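Local coordinates for protein ribokinase (Staphylococcus aureus, PDB 3RY7) that catalyses the ATP- and magnesium-dependent phosphorylation of D-ribose at O-5, giving D-ribose 5-phosphate, at residues L8-V13 with Q140-I145; I60-T65 with N116-P121; F136-L141 with T161-P166. All coordinates share one frame; numbering follows the deposited sequence.

Contact 1 of 3, residues L8-V13 with Q140-I145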
ATOM      1  N   LEU A   8      -3.273  14.879  22.880  1.00 19.05           N
ATOM      2  CA  LEU A   8      -4.424  15.711  22.855  1.00 19.87           C
ATOM      3  C   LEU A   8      -4.585  16.246  21.476  1.00 21.64           C
ATOM      4  O   LEU A   8      -3.749  16.954  21.015  1.00 20.83           O
ATOM      5  CB  LEU A   8      -4.282  16.846  23.832  1.00 20.86           C
ATOM      6  CG  LEU A   8      -5.485  17.758  23.925  1.00 24.55           C
ATOM      7  CD1 LEU A   8      -6.599  17.124  24.629  1.00 20.23           C
ATOM      8  CD2 LEU A   8      -5.129  19.048  24.500  1.00 23.51           C
ATOM      9  N   GLY A   9      -5.660  15.883  20.809  1.00 16.53           N
ATOM     10  CA  GLY A   9      -5.822  16.370  19.455  1.00 18.33           C
ATOM     11  C   GLY A   9      -7.018  15.867  18.675  1.00 21.49           C
ATOM     12  O   GLY A   9      -7.989  15.347  19.236  1.00 17.51           O
ATOM     13  N   SER A  10      -6.933  16.041  17.360  1.00 16.02           N
ATOM     14  CA  SER A  10      -8.074  15.897  16.474  1.00 17.45           C
ATOM     15  C   SER A  10      -8.264  14.480  15.938  1.00 20.35           C
ATOM     16  O   SER A  10      -7.303  13.736  15.718  1.00 20.55           O
ATOM     17  CB  SER A  10      -7.897  16.840  15.292  1.00 24.46           C
ATOM     18  OG  SER A  10      -6.709  16.512  14.578  1.00 17.57           O
ATOM     19  N   THR A  11      -9.519  14.125  15.718  1.00 22.42           N
ATOM     20  CA  THR A  11      -9.860  12.953  14.917  1.00 17.51           C
ATOM     21  C   THR A  11     -10.712  13.429  13.758  1.00 21.69           C
ATOM     22  O   THR A  11     -11.698  14.152  13.963  1.00 20.46           O
ATOM     23  CB  THR A  11     -10.636  11.909  15.733  1.00 20.55           C
ATOM     24  OG1 THR A  11      -9.796  11.400  16.773  1.00 17.72           O
ATOM     25  CG2 THR A  11     -11.073  10.739  14.829  1.00 18.64           C
ATOM     26  N   ASN A  12     -10.315  13.060  12.540  1.00 18.96           N
ATOM     27  CA  ASN A  12     -11.016  13.487  11.339  1.00 19.10           C
ATOM     28  C   ASN A  12     -11.448  12.280  10.522  1.00 23.13           C
ATOM     29  O   ASN A  12     -10.760  11.264  10.514  1.00 19.22           O
ATOM     30  CB  ASN A  12     -10.104  14.340  10.448  1.00 19.19           C
ATOM     31  CG  ASN A  12      -9.950  15.772  10.934  1.00 23.40           C
ATOM     32  OD1 ASN A  12     -10.756  16.271  11.730  1.00 17.14           O
ATOM     33  ND2 ASN A  12      -8.918  16.457  10.426  1.00 20.57           N
ATOM     34  N   VAL A  13     -12.573  12.387   9.822  1.00 21.03           N
ATOM     35  CA  VAL A  13     -12.850  11.430   8.763  1.00 21.64           C
ATOM     36  C   VAL A  13     -12.461  12.085   7.440  1.00 18.19           C
ATOM     37  O   VAL A  13     -13.057  13.074   7.033  1.00 19.51           O
ATOM     38  CB  VAL A  13     -14.312  10.958   8.770  1.00 25.93           C
ATOM     39  CG1 VAL A  13     -14.575  10.037   7.587  1.00 21.54           C
ATOM     40  CG2 VAL A  13     -14.635  10.266  10.100  1.00 22.46           C
ATOM     41  N   GLN A 140      -1.622  19.207  18.955  1.00 17.25           N
ATOM     42  CA  GLN A 140      -1.547  19.921  17.699  1.00 16.16           C
ATOM     43  C   GLN A 140      -2.627  20.970  17.643  1.00 17.44           C
ATOM     44  O   GLN A 140      -3.452  21.044  18.502  1.00 21.10           O
ATOM     45  CB  GLN A 140      -1.682  18.982  16.499  1.00 19.63           C
ATOM     46  CG  GLN A 140      -1.062  17.667  16.673  1.00 17.03           C
ATOM     47  CD  GLN A 140      -1.877  16.771  17.500  1.00 21.49           C
ATOM     48  OE1 GLN A 140      -3.062  16.840  17.501  1.00 16.85           O
ATOM     49  NE2 GLN A 140      -1.234  15.953  18.240  1.00 17.09           N
ATOM     50  N   LEU A 141      -2.618  21.770  16.609  1.00 13.20           N
ATOM     51  CA  LEU A 141      -3.549  22.889  16.556  1.00 17.53           C
ATOM     52  C   LEU A 141      -4.864  22.603  15.798  1.00 17.19           C
ATOM     53  O   LEU A 141      -5.506  23.534  15.333  1.00 21.13           O
ATOM     54  CB  LEU A 141      -2.853  24.130  15.989  1.00 16.90           C
ATOM     55  CG  LEU A 141      -1.622  24.622  16.761  1.00 26.62           C
ATOM     56  CD1 LEU A 141      -0.992  25.849  16.116  1.00 26.77           C
ATOM     57  CD2 LEU A 141      -2.022  24.942  18.197  1.00 25.12           C
ATOM     58  N   GLU A 142      -5.249  21.334  15.662  1.00 19.80           N
ATOM     59  CA  GLU A 142      -6.585  21.003  15.123  1.00 22.25           C
ATOM     60  C   GLU A 142      -7.611  20.905  16.262  1.00 24.23           C
ATOM     61  O   GLU A 142      -8.731  20.411  16.089  1.00 20.42           O
ATOM     62  CB  GLU A 142      -6.542  19.727  14.273  1.00 18.81           C
ATOM     63  CG  GLU A 142      -5.657  19.911  13.024  1.00 23.39           C
ATOM     64  CD  GLU A 142      -5.755  18.767  12.014  1.00 25.50           C
ATOM     65  OE1 GLU A 142      -6.010  17.607  12.414  1.00 21.92           O
ATOM     66  OE2 GLU A 142      -5.557  19.045  10.814  1.00 27.24           O
ATOM     67  N   VAL A 143      -7.209  21.422  17.420  1.00 17.83           N
ATOM     68  CA  VAL A 143      -8.038  21.476  18.611  1.00 16.51           C
ATOM     69  C   VAL A 143      -7.838  22.901  19.191  1.00 24.07           C
ATOM     70  O   VAL A 143      -6.855  23.574  18.847  1.00 21.97           O
ATOM     71  CB  VAL A 143      -7.597  20.322  19.553  1.00 28.89           C
ATOM     72  CG1 VAL A 143      -7.208  20.817  20.905  1.00 24.09           C
ATOM     73  CG2 VAL A 143      -8.628  19.193  19.603  1.00 17.78           C
ATOM     74  N   PRO A 144      -8.783  23.397  20.017  1.00 18.07           N
ATOM     75  CA  PRO A 144      -8.666  24.829  20.328  1.00 20.30           C
ATOM     76  C   PRO A 144      -7.538  25.138  21.318  1.00 16.50           C
ATOM     77  O   PRO A 144      -7.228  24.355  22.212  1.00 20.19           O
ATOM     78  CB  PRO A 144     -10.035  25.183  20.939  1.00 22.53           C
ATOM     79  CG  PRO A 144     -10.946  24.038  20.549  1.00 20.91           C
ATOM     80  CD  PRO A 144     -10.058  22.828  20.488  1.00 18.43           C
ATOM     81  N   ILE A 145      -6.918  26.285  21.120  1.00 18.65           N
ATOM     82  CA  ILE A 145      -5.831  26.737  21.980  1.00 22.35           C
ATOM     83  C   ILE A 145      -6.151  26.717  23.493  1.00 20.55           C
ATOM     84  O   ILE A 145      -5.342  26.221  24.276  1.00 20.21           O
ATOM     85  CB  ILE A 145      -5.294  28.103  21.496  1.00 25.41           C
ATOM     86  CG1 ILE A 145      -4.414  27.883  20.255  1.00 22.20           C
ATOM     87  CG2 ILE A 145      -4.521  28.837  22.618  1.00 29.45           C
ATOM     88  CD1 ILE A 145      -4.177  29.131  19.442  1.00 24.98           C
TER
HETATM   89  O   HOH W   1      -4.956  18.723  17.173  1.00 20.09           O

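Contact 2 of 3, residues I60-T65 with N116-P121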
ATOM      1  N   ILE A  60      -6.902  11.856  23.984  1.00 21.34           N
ATOM      2  CA  ILE A  60      -7.994  12.730  24.351  1.00 21.56           C
ATOM      3  C   ILE A  60      -8.434  13.421  23.081  1.00 20.36           C
ATOM      4  O   ILE A  60      -7.698  14.217  22.502  1.00 19.16           O
ATOM      5  CB  ILE A  60      -7.569  13.791  25.377  1.00 18.23           C
ATOM      6  CG1 ILE A  60      -7.020  13.149  26.655  1.00 22.14           C
ATOM      7  CG2 ILE A  60      -8.730  14.668  25.730  1.00 20.89           C
ATOM      8  CD1 ILE A  60      -6.397  14.175  27.619  1.00 16.31           C
ATOM      9  N   THR A  61      -9.633  13.094  22.620  1.00 21.88           N
ATOM     10  CA  THR A  61     -10.090  13.640  21.362  1.00 18.80           C
ATOM     11  C   THR A  61     -11.595  13.796  21.473  1.00 18.35           C
ATOM     12  O   THR A  61     -12.225  13.171  22.326  1.00 19.40           O
ATOM     13  CB  THR A  61      -9.676  12.714  20.188  1.00 20.95           C
ATOM     14  OG1 THR A  61      -9.893  13.382  18.939  1.00 21.00           O
ATOM     15  CG2 THR A  61     -10.453  11.414  20.228  1.00 21.10           C
ATOM     16  N   LYS A  62     -12.167  14.661  20.653  1.00 24.09           N
ATOM     17  CA  LYS A  62     -13.596  14.919  20.710  1.00 21.27           C
ATOM     18  C   LYS A  62     -14.233  14.720  19.342  1.00 21.93           C
ATOM     19  O   LYS A  62     -13.939  15.450  18.397  1.00 17.59           O
ATOM     20  CB  LYS A  62     -13.867  16.334  21.214  1.00 20.92           C
ATOM     21  CG  LYS A  62     -15.305  16.572  21.677  1.00 16.89           C
ATOM     22  CD  LYS A  62     -15.454  17.995  22.211  1.00 21.69           C
ATOM     23  CE  LYS A  62     -16.785  18.224  22.941  1.00 20.31           C
ATOM     24  NZ  LYS A  62     -16.879  19.661  23.421  1.00 20.41           N
ATOM     25  N   ILE A  63     -15.105  13.723  19.256  1.00 20.18           N
ATOM     26  CA  ILE A  63     -15.870  13.471  18.047  1.00 21.85           C
ATOM     27  C   ILE A  63     -17.347  13.749  18.280  1.00 26.46           C
ATOM     28  O   ILE A  63     -17.771  14.110  19.389  1.00 21.26           O
ATOM     29  CB  ILE A  63     -15.736  12.028  17.602  1.00 23.86           C
ATOM     30  CG1 ILE A  63     -16.237  11.089  18.703  1.00 20.82           C
ATOM     31  CG2 ILE A  63     -14.274  11.730  17.250  1.00 23.09           C
ATOM     32  CD1 ILE A  63     -15.969   9.616  18.408  1.00 20.80           C
ATOM     33  N   GLY A  64     -18.136  13.588  17.226  1.00 21.24           N
ATOM     34  CA  GLY A  64     -19.556  13.821  17.329  1.00 21.23           C
ATOM     35  C   GLY A  64     -20.275  12.552  17.758  1.00 28.23           C
ATOM     36  O   GLY A  64     -19.649  11.525  18.052  1.00 25.55           O
ATOM     37  N   THR A  65     -21.601  12.634  17.788  1.00 26.52           N
ATOM     38  CA  THR A  65     -22.437  11.492  18.101  1.00 25.69           C
ATOM     39  C   THR A  65     -23.031  10.925  16.807  1.00 33.38           C
ATOM     40  O   THR A  65     -24.018  10.191  16.829  1.00 35.85           O
ATOM     41  CB  THR A  65     -23.557  11.895  19.078  1.00 28.60           C
ATOM     42  OG1 THR A  65     -24.239  13.053  18.573  1.00 26.74           O
ATOM     43  CG2 THR A  65     -22.959  12.229  20.466  1.00 25.74           C
ATOM     44  N   ASN A 116     -13.893  18.502  16.974  1.00 19.75           N
ATOM     45  CA  ASN A 116     -12.533  18.819  17.402  1.00 21.28           C
ATOM     46  C   ASN A 116     -12.421  20.238  17.944  1.00 14.75           C
ATOM     47  O   ASN A 116     -11.788  20.465  18.968  1.00 17.22           O
ATOM     48  CB  ASN A 116     -11.511  18.648  16.266  1.00 15.63           C
ATOM     49  CG  ASN A 116     -11.441  17.228  15.742  1.00 16.08           C
ATOM     50  OD1 ASN A 116     -11.229  16.271  16.494  1.00 16.15           O
ATOM     51  ND2 ASN A 116     -11.598  17.084  14.428  1.00 17.56           N
ATOM     52  N   MET A 117     -13.028  21.180  17.244  1.00 18.93           N
ATOM     53  CA  MET A 117     -12.944  22.588  17.618  1.00 18.06           C
ATOM     54  C   MET A 117     -14.005  23.014  18.639  1.00 26.23           C
ATOM     55  O   MET A 117     -14.183  24.204  18.902  1.00 20.59           O
ATOM     56  CB  MET A 117     -12.972  23.470  16.370  1.00 18.25           C
ATOM     57  CG  MET A 117     -11.732  23.254  15.483  1.00 19.63           C
ATOM     58  SD  MET A 117     -10.203  23.608  16.393  1.00 24.02           S
ATOM     59  CE  MET A 117     -10.301  25.381  16.520  1.00 30.33           C
ATOM     60  N   THR A 118     -14.705  22.045  19.225  1.00 24.13           N
ATOM     61  CA  THR A 118     -15.552  22.365  20.373  1.00 23.30           C
ATOM     62  C   THR A 118     -14.911  21.891  21.690  1.00 26.08           C
ATOM     63  O   THR A 118     -15.522  21.997  22.755  1.00 25.27           O
ATOM     64  CB  THR A 118     -16.951  21.731  20.243  1.00 24.34           C
ATOM     65  OG1 THR A 118     -16.854  20.313  20.441  1.00 19.67           O
ATOM     66  CG2 THR A 118     -17.570  22.049  18.858  1.00 23.44           C
ATOM     67  N   MET A 119     -13.689  21.354  21.622  1.00 18.61           N
ATOM     68  CA  MET A 119     -13.074  20.814  22.828  1.00 22.09           C
ATOM     69  C   MET A 119     -12.745  21.972  23.750  1.00 25.46           C
ATOM     70  O   MET A 119     -12.165  22.953  23.301  1.00 21.79           O
ATOM     71  CB  MET A 119     -11.815  20.017  22.519  1.00 18.87           C
ATOM     72  CG  MET A 119     -11.312  19.285  23.734  1.00 24.13           C
ATOM     73  SD  MET A 119      -9.731  18.450  23.517  1.00 32.27           S
ATOM     74  CE  MET A 119     -10.211  17.017  22.550  1.00 24.24           C
ATOM     75  N   THR A 120     -13.141  21.858  25.020  1.00 21.85           N
ATOM     76  CA  THR A 120     -12.982  22.945  26.003  1.00 24.51           C
ATOM     77  C   THR A 120     -12.033  22.555  27.140  1.00 20.62           C
ATOM     78  O   THR A 120     -11.715  21.371  27.334  1.00 21.51           O
ATOM     79  CB  THR A 120     -14.320  23.290  26.697  1.00 20.22           C
ATOM     80  OG1 THR A 120     -14.755  22.151  27.441  1.00 22.61           O
ATOM     81  CG2 THR A 120     -15.391  23.689  25.700  1.00 29.02           C
ATOM     82  N   PRO A 121     -11.595  23.547  27.928  1.00 23.15           N
ATOM     83  CA  PRO A 121     -10.770  23.207  29.099  1.00 25.92           C
ATOM     84  C   PRO A 121     -11.464  22.204  30.019  1.00 26.51           C
ATOM     85  O   PRO A 121     -10.807  21.326  30.583  1.00 27.51           O
ATOM     86  CB  PRO A 121     -10.585  24.551  29.792  1.00 29.16           C
ATOM     87  CG  PRO A 121     -10.603  25.530  28.663  1.00 27.90           C
ATOM     88  CD  PRO A 121     -11.578  24.988  27.637  1.00 21.68           C
TER
HETATM   89  O   HOH W   2     -10.624  16.525  19.208  1.00 17.33           O

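Contact 3 of 3, residues F136-L141 with T161-P166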
ATOM      1  N   PHE A 136       4.901  12.354  28.673  1.00 28.23           N
ATOM      2  CA  PHE A 136       4.727  13.422  27.690  1.00 27.05           C
ATOM      3  C   PHE A 136       3.262  13.603  27.359  1.00 31.35           C
ATOM      4  O   PHE A 136       2.497  12.636  27.309  1.00 28.79           O
ATOM      5  CB  PHE A 136       5.455  13.107  26.374  1.00 32.38           C
ATOM      6  CG  PHE A 136       6.943  12.891  26.524  1.00 32.70           C
ATOM      7  CD1 PHE A 136       7.837  13.926  26.283  1.00 26.58           C
ATOM      8  CD2 PHE A 136       7.446  11.646  26.881  1.00 31.98           C
ATOM      9  CE1 PHE A 136       9.201  13.725  26.410  1.00 31.55           C
ATOM     10  CE2 PHE A 136       8.810  11.444  27.009  1.00 35.54           C
ATOM     11  CZ  PHE A 136       9.687  12.478  26.779  1.00 30.80           C
ATOM     12  N   VAL A 137       2.881  14.846  27.110  1.00 23.62           N
ATOM     13  CA  VAL A 137       1.614  15.119  26.472  1.00 23.00           C
ATOM     14  C   VAL A 137       1.891  15.871  25.169  1.00 21.30           C
ATOM     15  O   VAL A 137       2.688  16.813  25.147  1.00 21.08           O
ATOM     16  CB  VAL A 137       0.651  15.904  27.417  1.00 25.99           C
ATOM     17  CG1 VAL A 137       1.398  16.986  28.144  1.00 27.39           C
ATOM     18  CG2 VAL A 137      -0.499  16.493  26.634  1.00 23.22           C
ATOM     19  N   VAL A 138       1.258  15.433  24.081  1.00 21.70           N
ATOM     20  CA  VAL A 138       1.493  16.015  22.758  1.00 19.22           C
ATOM     21  C   VAL A 138       0.208  16.594  22.203  1.00 20.78           C
ATOM     22  O   VAL A 138      -0.808  15.910  22.179  1.00 19.54           O
ATOM     23  CB  VAL A 138       1.998  14.944  21.755  1.00 24.15           C
ATOM     24  CG1 VAL A 138       2.421  15.589  20.428  1.00 19.24           C
ATOM     25  CG2 VAL A 138       3.135  14.134  22.357  1.00 25.69           C
ATOM     26  N   ALA A 139       0.257  17.833  21.731  1.00 16.81           N
ATOM     27  CA  ALA A 139      -0.913  18.463  21.144  1.00 20.72           C
ATOM     28  C   ALA A 139      -0.594  18.998  19.755  1.00 21.18           C
ATOM     29  O   ALA A 139       0.565  19.226  19.439  1.00 19.75           O
ATOM     30  CB  ALA A 139      -1.408  19.598  22.025  1.00 16.02           C
ATOM     31  N   GLN A 140      -1.622  19.207  18.955  1.00 17.25           N
ATOM     32  CA  GLN A 140      -1.547  19.921  17.699  1.00 16.16           C
ATOM     33  C   GLN A 140      -2.627  20.970  17.643  1.00 17.44           C
ATOM     34  O   GLN A 140      -3.452  21.044  18.502  1.00 21.10           O
ATOM     35  CB  GLN A 140      -1.682  18.982  16.499  1.00 19.63           C
ATOM     36  CG  GLN A 140      -1.062  17.667  16.673  1.00 17.03           C
ATOM     37  CD  GLN A 140      -1.877  16.771  17.500  1.00 21.49           C
ATOM     38  OE1 GLN A 140      -3.062  16.840  17.501  1.00 16.85           O
ATOM     39  NE2 GLN A 140      -1.234  15.953  18.240  1.00 17.09           N
ATOM     40  N   LEU A 141      -2.618  21.770  16.609  1.00 13.20           N
ATOM     41  CA  LEU A 141      -3.549  22.889  16.556  1.00 17.53           C
ATOM     42  C   LEU A 141      -4.864  22.603  15.798  1.00 17.19           C
ATOM     43  O   LEU A 141      -5.506  23.534  15.333  1.00 21.13           O
ATOM     44  CB  LEU A 141      -2.853  24.130  15.989  1.00 16.90           C
ATOM     45  CG  LEU A 141      -1.622  24.622  16.761  1.00 26.62           C
ATOM     46  CD1 LEU A 141      -0.992  25.849  16.116  1.00 26.77           C
ATOM     47  CD2 LEU A 141      -2.022  24.942  18.197  1.00 25.12           C
ATOM     48  N   THR A 161       6.368  16.555  30.728  1.00 26.66           N
ATOM     49  CA  THR A 161       6.923  17.267  29.565  1.00 25.15           C
ATOM     50  C   THR A 161       5.871  17.595  28.498  1.00 23.73           C
ATOM     51  O   THR A 161       5.143  16.717  28.042  1.00 20.44           O
ATOM     52  CB  THR A 161       8.046  16.436  28.912  1.00 26.88           C
ATOM     53  OG1 THR A 161       9.026  16.135  29.905  1.00 26.84           O
ATOM     54  CG2 THR A 161       8.700  17.209  27.764  1.00 20.74           C
ATOM     55  N   THR A 162       5.781  18.862  28.106  1.00 21.37           N
ATOM     56  CA  THR A 162       4.821  19.245  27.083  1.00 19.77           C
ATOM     57  C   THR A 162       5.444  19.372  25.694  1.00 23.32           C
ATOM     58  O   THR A 162       6.526  19.933  25.536  1.00 21.01           O
ATOM     59  CB  THR A 162       4.122  20.555  27.416  1.00 24.50           C
ATOM     60  OG1 THR A 162       5.094  21.605  27.507  1.00 24.17           O
ATOM     61  CG2 THR A 162       3.359  20.433  28.727  1.00 21.17           C
ATOM     62  N   VAL A 163       4.753  18.855  24.683  1.00 26.26           N
ATOM     63  CA  VAL A 163       5.228  18.988  23.318  1.00 20.46           C
ATOM     64  C   VAL A 163       4.140  19.443  22.352  1.00 20.50           C
ATOM     65  O   VAL A 163       3.080  18.824  22.230  1.00 25.78           O
ATOM     66  CB  VAL A 163       6.033  17.728  22.834  1.00 29.81           C
ATOM     67  CG1 VAL A 163       5.946  16.581  23.833  1.00 24.12           C
ATOM     68  CG2 VAL A 163       5.628  17.320  21.447  1.00 24.49           C
ATOM     69  N   LEU A 164       4.391  20.570  21.699  1.00 22.01           N
ATOM     70  CA  LEU A 164       3.429  21.145  20.777  1.00 19.14           C
ATOM     71  C   LEU A 164       3.933  21.056  19.340  1.00 26.73           C
ATOM     72  O   LEU A 164       5.015  21.552  19.013  1.00 24.67           O
ATOM     73  CB  LEU A 164       3.130  22.605  21.106  1.00 19.32           C
ATOM     74  CG  LEU A 164       2.201  23.304  20.097  1.00 27.07           C
ATOM     75  CD1 LEU A 164       0.813  22.722  20.163  1.00 19.90           C
ATOM     76  CD2 LEU A 164       2.152  24.809  20.308  1.00 28.17           C
ATOM     77  N   ASN A 165       3.134  20.408  18.499  1.00 27.51           N
ATOM     78  CA  ASN A 165       3.298  20.450  17.049  1.00 18.92           C
ATOM     79  C   ASN A 165       2.374  21.535  16.515  1.00 23.76           C
ATOM     80  O   ASN A 165       1.172  21.319  16.384  1.00 23.75           O
ATOM     81  CB  ASN A 165       2.977  19.073  16.465  1.00 21.91           C
ATOM     82  CG  ASN A 165       2.722  19.105  14.974  1.00 30.23           C
ATOM     83  OD1 ASN A 165       1.732  18.550  14.505  1.00 27.90           O
ATOM     84  ND2 ASN A 165       3.606  19.761  14.219  1.00 26.42           N
ATOM     85  N   PRO A 166       2.931  22.730  16.241  1.00 21.30           N
ATOM     86  CA  PRO A 166       2.118  23.924  15.994  1.00 22.91           C
ATOM     87  C   PRO A 166       1.553  23.978  14.574  1.00 27.55           C
ATOM     88  O   PRO A 166       1.810  24.944  13.845  1.00 27.84           O
ATOM     89  CB  PRO A 166       3.112  25.074  16.226  1.00 24.65           C
ATOM     90  CG  PRO A 166       4.431  24.495  15.816  1.00 19.08           C
ATOM     91  CD  PRO A 166       4.376  23.024  16.180  1.00 22.88           C
TER

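Contact 1 of 3, residues L8-V13 with Q140-I145
Gly9 and Ser10 run past Val143 and Glu142 with CA atoms 5.6 Å apart for Gly9 and Val143 and 5.5 Å for Ser10 and Glu142, and no direct bond between the two backbones spans this gap. Ser10 OG to Glu142 OE1 is the one direct hydrogen bond between the segments. The serine donates over a very short 2.5 Å to the anti lone pair, the one turned away from OE2. Ser10 holds OG between its own N and carbonyl carbon (chi1 61°), which aims the hydroxyl at the carboxylate, while the Glu142 chain stretches out beyond CG to meet it. The two side chains are also tight at their roots, CB of Ser10 to CB of Glu142 being 3.3 Å. Glu142 OE1 is gripped a second time by the backbone N of Lys42, which probably restrains the carboxylate. Beside this bond, a water bridges the segments: it donates to Gln140 OE1 at 2.7 Å and accepts weakly from Ser10 N and Glu142 N. The Gln140 chain bends at chi2 (78°), bringing OE1 to 3.4 Å from Gly9 CA, and its NE2 is bonded to Gln46 OE1. Apolar cover comes from Val143, whose CG2 lies 3.8 Å from Gly9 C. Glu142 OE2 bonds a glycerol, probably from the crystallisation liquor, in the substrate site. Asn12 and Glu142 probably bind the substrate, so Ser10 acts as a second-shell residue to Glu142, with Gln140 linked through the water. The pairing belongs to the sugar pocket of a PfkB-family kinase, formed where the chain leaves strand 4-8 for the small sheet and where the loop after strand 136-140 turns into helix 145-157.

Contact 2 of 3, residues I60-T65 with N116-P121
Lys62 and Thr118 cross at about a right angle, the lysine reaching over the turn with its chain fully extended. With CG anti to N (chi1 -164°) and every later torsion straight, NZ arrives at Thr118, where it donates to O at 2.8 Å and to OG1 at 3.1 Å; OG1 also bonds Ala115 O. The carbonyl is approached from above its plane, 67° out of it, rather than at a lone pair. Asp123 OD2 completes the grip on NZ with a salt bridge, which probably compensates the buried charge. Met119 packs its end against the backbone of 61-62: a bend at chi3 (-76°) brings CE to 3.6 Å from Thr61 CA, and sets it 4.2 Å from Ile60 CG2. Thr61 and Asn116 lie side by side, pointing the same way. A water bridges Lys62 N and Asn116 OD1, accepting from the first at 2.8 Å and donating to the second, an oxygen that also receives Thr11 N, while Thr61 OG1 bonds to Gly9 O and Thr11 OG1. The 3-10 segment 116-118 lies against strand 56-64, which runs between strands 87-89 and 4-8 of the central sheet; Lys62 touches the former, Met119 meets Leu8 of the latter, and helix 121-125 follows.

Contact 3 of 3, residues F136-L141 with T161-P166
Val138 and Val163 meet at the apolar centre of two adjacent parallel strands, their side chains crossing obliquely with CG1 of Val138 3.8 Å from CG2 of Val163. The strands are the two ends of a beta-alpha-beta unit in the Rossmann-like central sheet, with helix 145-157 as the connection; their axes pass 4.8 Å apart at 20°. On the face of Val138 and Val163, Phe136 lies alongside Thr161 and points the same way, its CD1 3.6 Å from Thr161 CB, and helix 252-263 packs against Phe136 and Val138. The opposite face carries Val137, Ala139, Thr162 and Leu164. There Val137 CG1 rests on Thr162 CG2, and helix 145-157 covers Val137, Ala139 and Thr162. With CG anti to N (chi1 175°), Leu164 brings CD1 to 4.1 Å from Leu141 CD2, the two chains at about a right angle; Leu141 CD1 meets Pro166 CB. Four backbone bonds tie the pair: Val137 N to Thr161 O, Val163 N to Val137 O, Ala139 N to Val163 O and Asn165 N to Ala139 O. The polar groups find partners beyond the two strands. Thr162 OG1 bonds to Leu179 O and Asp181 N, and Thr161 OG1 to Lys266 NZ. Near Asp254, the probable proton acceptor, Asn165 is held by both halves of its amide, OD1 by Gln46 NE2 and ND2 by Val184 O; that same OD1 lies 3.6 Å from Gln140 CG.

From the N terminus, strand 4-8 leads straight into 8-13, which waits until 140-145 for its partner, so contact 1 closes the longest loop. Nested within that loop is contact 2, which returns 116-121 to strand 56-64 after the chain has passed through strands of the small sheet. Contact 3 begins where contact 1 ends, sharing Gln140 and Leu141, and closes the short crossover through helix 145-157. Contacts 1 and 2 touch directly, Thr11 N meeting Asn116 OD1, and Leu8 N reaches Val138 O of contact 3. Contact 3 joins neighbouring strands of the central sheet, while contacts 1 and 2 bring loops and the start of the small sheet to the sugar site.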